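Local coordinates for protein LEC-6 (Caenorhabditis elegans, PDB 3VV1) that is a galectin that binds galactose-containing glycans, with a preference for saccharides that also carry fucose, at residues Y110-V115 and I121-N126. Sequence-based numbering, arbitrary orientation.
Sequences YTLEFV and ISIFVN
Thr111 and Asn126 close one end of this antiparallel pairing with two bonds of different origin. The backbone N of Asn126 donates to Thr111 O (2.8 Å), whereas Thr111 N is taken up by the side-chain oxygen OD1 of Asn126 (2.9 Å), nearly end-on to its C=O bond. With CG beside its own backbone N (chi1 -67°), the Asn126 amide turns back toward 110-115, so that OD1 stands in for a main-chain carbonyl just where the chain leaves strand 121-125. ND2 of the same amide lies 3.8 Å from Tyr110 CD1, the amide and ring planes being only 14° apart. Beyond this end, regular main-chain pairs follow: Glu113 with Phe124, and Val115 with Ser122, each bonded in both directions. A water donates to Ser122 OG and, over a longer distance, to Val115 O.

On the face carrying Leu112, Phe114, Ile123 and Val125, Leu112 CD1 touches both Ile123 CG2 (3.7 Å) and Val125 CG2 (3.9 Å). The Ile123 and Phe114 side chains lie side by side, with Ile123 CG1 3.8 Å from Phe114 CD2, and Ile121 CG2 meets that ring at its edge. Across the other face, Val115 CG2 touches Phe124 CE1 diagonally (3.9 Å), while Glu113 forms a salt bridge with Arg47 and Ser122 OG bonds to Asp132.

The two strands form a hairpin in one sheet of the galectin beta-sandwich, flanked by 46-54 beside 110-115 and by 128-134 beside 121-125. Their apolar face packs on Leu73 and Phe75 of strand 71-78, in the opposing sheet that carries the glycan-binding residues.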
ATOM      1  N   TYR A 110      -0.843  17.020  15.333  1.00  9.18           N
ATOM      2  CA  TYR A 110      -1.920  16.127  15.806  1.00 10.25           C
ATOM      3  C   TYR A 110      -1.837  14.802  15.094  1.00 10.37           C
ATOM      4  O   TYR A 110      -1.559  14.727  13.877  1.00 10.37           O
ATOM      5  CB  TYR A 110      -3.323  16.738  15.469  1.00 10.11           C
ATOM      6  CG  TYR A 110      -3.500  18.036  16.219  1.00 10.10           C
ATOM      7  CD1 TYR A 110      -4.002  18.040  17.493  1.00 11.00           C
ATOM      8  CD2 TYR A 110      -3.115  19.273  15.650  1.00 11.02           C
ATOM      9  CE1 TYR A 110      -4.104  19.195  18.233  1.00 13.20           C
ATOM     10  CE2 TYR A 110      -3.221  20.436  16.367  1.00 12.27           C
ATOM     11  CZ  TYR A 110      -3.693  20.404  17.680  1.00 12.28           C
ATOM     12  OH  TYR A 110      -3.798  21.562  18.405  1.00 15.89           O
ATOM     13  N   THR A 111      -2.169  13.749  15.831  1.00  9.89           N
ATOM     14  CA  THR A 111      -2.417  12.465  15.263  1.00  9.02           C
ATOM     15  C   THR A 111      -3.923  12.283  15.150  1.00  9.32           C
ATOM     16  O   THR A 111      -4.643  12.289  16.154  1.00 11.26           O
ATOM     17  CB  THR A 111      -1.776  11.359  16.096  1.00  9.63           C
ATOM     18  OG1 THR A 111      -0.349  11.474  16.048  1.00 10.62           O
ATOM     19  CG2 THR A 111      -2.201   9.953  15.552  1.00 11.07           C
ATOM     20  N   LEU A 112      -4.387  12.186  13.918  1.00  8.97           N
ATOM     21  CA  LEU A 112      -5.866  12.109  13.623  1.00  7.99           C
ATOM     22  C   LEU A 112      -6.151  10.779  13.013  1.00  8.58           C
ATOM     23  O   LEU A 112      -5.504  10.370  12.038  1.00 10.39           O
ATOM     24  CB  LEU A 112      -6.233  13.244  12.643  1.00  9.29           C
ATOM     25  CG  LEU A 112      -7.657  13.224  12.062  1.00  8.61           C
ATOM     26  CD1 LEU A 112      -8.617  13.473  13.216  1.00 11.11           C
ATOM     27  CD2 LEU A 112      -7.798  14.331  10.958  1.00  9.97           C
ATOM     28  N   GLU A 113      -7.061  10.055  13.646  1.00  8.76           N
ATOM     29  CA  GLU A 113      -7.378   8.703  13.132  1.00  9.88           C
ATOM     30  C   GLU A 113      -8.853   8.571  12.853  1.00 10.40           C
ATOM     31  O   GLU A 113      -9.682   9.064  13.610  1.00 11.69           O
ATOM     32  CB  GLU A 113      -6.947   7.660  14.147  1.00 12.53           C
ATOM     33  CG  GLU A 113      -5.480   7.742  14.438  1.00 15.45           C
ATOM     34  CD  GLU A 113      -5.126   6.799  15.562  1.00 16.90           C
ATOM     35  OE1 GLU A 113      -4.893   5.569  15.272  1.00 21.15           O
ATOM     36  OE2 GLU A 113      -5.142   7.255  16.770  1.00 21.18           O
ATOM     37  N   PHE A 114      -9.172   7.853  11.780  1.00  8.91           N
ATOM     38  CA  PHE A 114     -10.541   7.495  11.441  1.00  8.39           C
ATOM     39  C   PHE A 114     -10.584   5.947  11.470  1.00  9.03           C
ATOM     40  O   PHE A 114      -9.692   5.275  10.937  1.00 11.04           O
ATOM     41  CB  PHE A 114     -10.841   7.932  10.002  1.00  8.83           C
ATOM     42  CG  PHE A 114     -10.741   9.445   9.782  1.00  8.41           C
ATOM     43  CD1 PHE A 114      -9.502  10.055   9.558  1.00  9.38           C
ATOM     44  CD2 PHE A 114     -11.885  10.264   9.913  1.00  8.06           C
ATOM     45  CE1 PHE A 114      -9.401  11.479   9.419  1.00  9.38           C
ATOM     46  CE2 PHE A 114     -11.806  11.664   9.713  1.00  9.25           C
ATOM     47  CZ  PHE A 114     -10.554  12.259   9.466  1.00  9.16           C
ATOM     48  N   VAL A 115     -11.662   5.412  12.023  1.00  9.57           N
ATOM     49  CA  VAL A 115     -11.811   3.935  12.126  1.00  9.67           C
ATOM     50  C   VAL A 115     -13.219   3.626  11.663  1.00 10.29           C
ATOM     51  O   VAL A 115     -14.192   4.175  12.212  1.00 10.90           O
ATOM     52  CB  VAL A 115     -11.635   3.393  13.552  1.00 11.49           C
ATOM     53  CG1 VAL A 115     -11.656   1.828  13.516  1.00 15.44           C
ATOM     54  CG2 VAL A 115     -10.320   3.911  14.123  1.00 15.25           C
ATOM     55  N   ILE A 121     -18.070   5.792  11.516  1.00  9.97           N
ATOM     56  CA  ILE A 121     -16.657   6.154  11.399  1.00  9.83           C
ATOM     57  C   ILE A 121     -16.342   6.929  12.684  1.00 10.13           C
ATOM     58  O   ILE A 121     -16.857   8.027  12.897  1.00 12.06           O
ATOM     59  CB  ILE A 121     -16.398   6.978  10.115  1.00 10.26           C
ATOM     60  CG1 ILE A 121     -16.786   6.108   8.879  1.00 10.55           C
ATOM     61  CG2 ILE A 121     -14.901   7.431  10.108  1.00 11.84           C
ATOM     62  CD1 ILE A 121     -16.797   6.880   7.574  1.00 12.72           C
ATOM     63  N   SER A 122     -15.467   6.351  13.509  1.00  8.91           N
ATOM     64  CA  SER A 122     -15.080   6.915  14.821  1.00  9.81           C
ATOM     65  C   SER A 122     -13.805   7.739  14.526  1.00  9.48           C
ATOM     66  O   SER A 122     -12.917   7.323  13.762  1.00 10.27           O
ATOM     67  CB  SER A 122     -14.743   5.795  15.832  1.00 12.98           C
ATOM     68  OG  SER A 122     -15.967   5.140  16.127  1.00 16.45           O
ATOM     69  N   ILE A 123     -13.688   8.897  15.159  1.00  9.17           N
ATOM     70  CA  ILE A 123     -12.606   9.854  14.874  1.00  8.69           C
ATOM     71  C   ILE A 123     -11.897  10.156  16.185  1.00  8.70           C
ATOM     72  O   ILE A 123     -12.574  10.477  17.166  1.00 10.30           O
ATOM     73  CB  ILE A 123     -13.173  11.148  14.256  1.00  8.99           C
ATOM     74  CG1 ILE A 123     -14.044  10.828  13.011  1.00 10.00           C
ATOM     75  CG2 ILE A 123     -12.011  12.086  13.866  1.00 10.04           C
ATOM     76  CD1 ILE A 123     -14.861  12.052  12.615  1.00 10.20           C
ATOM     77  N   PHE A 124     -10.548  10.026  16.190  1.00  8.28           N
ATOM     78  CA  PHE A 124      -9.726  10.263  17.374  1.00  9.12           C
ATOM     79  C   PHE A 124      -8.695  11.312  17.106  1.00  9.02           C
ATOM     80  O   PHE A 124      -8.150  11.370  16.023  1.00  9.59           O
ATOM     81  CB  PHE A 124      -9.014   8.936  17.754  1.00  9.50           C
ATOM     82  CG  PHE A 124      -9.985   7.804  18.017  1.00 10.35           C
ATOM     83  CD1 PHE A 124     -10.588   7.142  16.928  1.00 10.41           C
ATOM     84  CD2 PHE A 124     -10.367   7.477  19.320  1.00 11.47           C
ATOM     85  CE1 PHE A 124     -11.515   6.117  17.161  1.00 11.51           C
ATOM     86  CE2 PHE A 124     -11.330   6.438  19.573  1.00 12.31           C
ATOM     87  CZ  PHE A 124     -11.867   5.782  18.461  1.00 14.62           C
ATOM     88  N   VAL A 125      -8.423  12.132  18.125  1.00  8.70           N
ATOM     89  CA  VAL A 125      -7.376  13.147  18.011  1.00  9.89           C
ATOM     90  C   VAL A 125      -6.406  12.882  19.152  1.00 10.80           C
ATOM     91  O   VAL A 125      -6.827  12.860  20.328  1.00 11.27           O
ATOM     92  CB  VAL A 125      -7.990  14.551  18.105  1.00  9.51           C
ATOM     93  CG1 VAL A 125      -6.861  15.605  18.077  1.00 12.60           C
ATOM     94  CG2 VAL A 125      -8.914  14.776  16.912  1.00 11.39           C
ATOM     95  N   ASN A 126      -5.139  12.597  18.847  1.00  9.94           N
ATOM     96  CA  ASN A 126      -4.141  12.368  19.909  1.00 11.77           C
ATOM     97  C   ASN A 126      -4.576  11.253  20.848  1.00 11.35           C
ATOM     98  O   ASN A 126      -4.453  11.327  22.079  1.00 13.78           O
ATOM     99  CB  ASN A 126      -3.721  13.686  20.649  1.00 13.09           C
ATOM    100  CG  ASN A 126      -2.950  14.645  19.744  1.00 13.38           C
ATOM    101  OD1 ASN A 126      -2.604  14.295  18.634  1.00 12.74           O
ATOM    102  ND2 ASN A 126      -2.631  15.806  20.234  1.00 18.05           N
TER
HETATM  103  O   HOH W   1     -16.314   2.990  14.418  1.00 19.59           O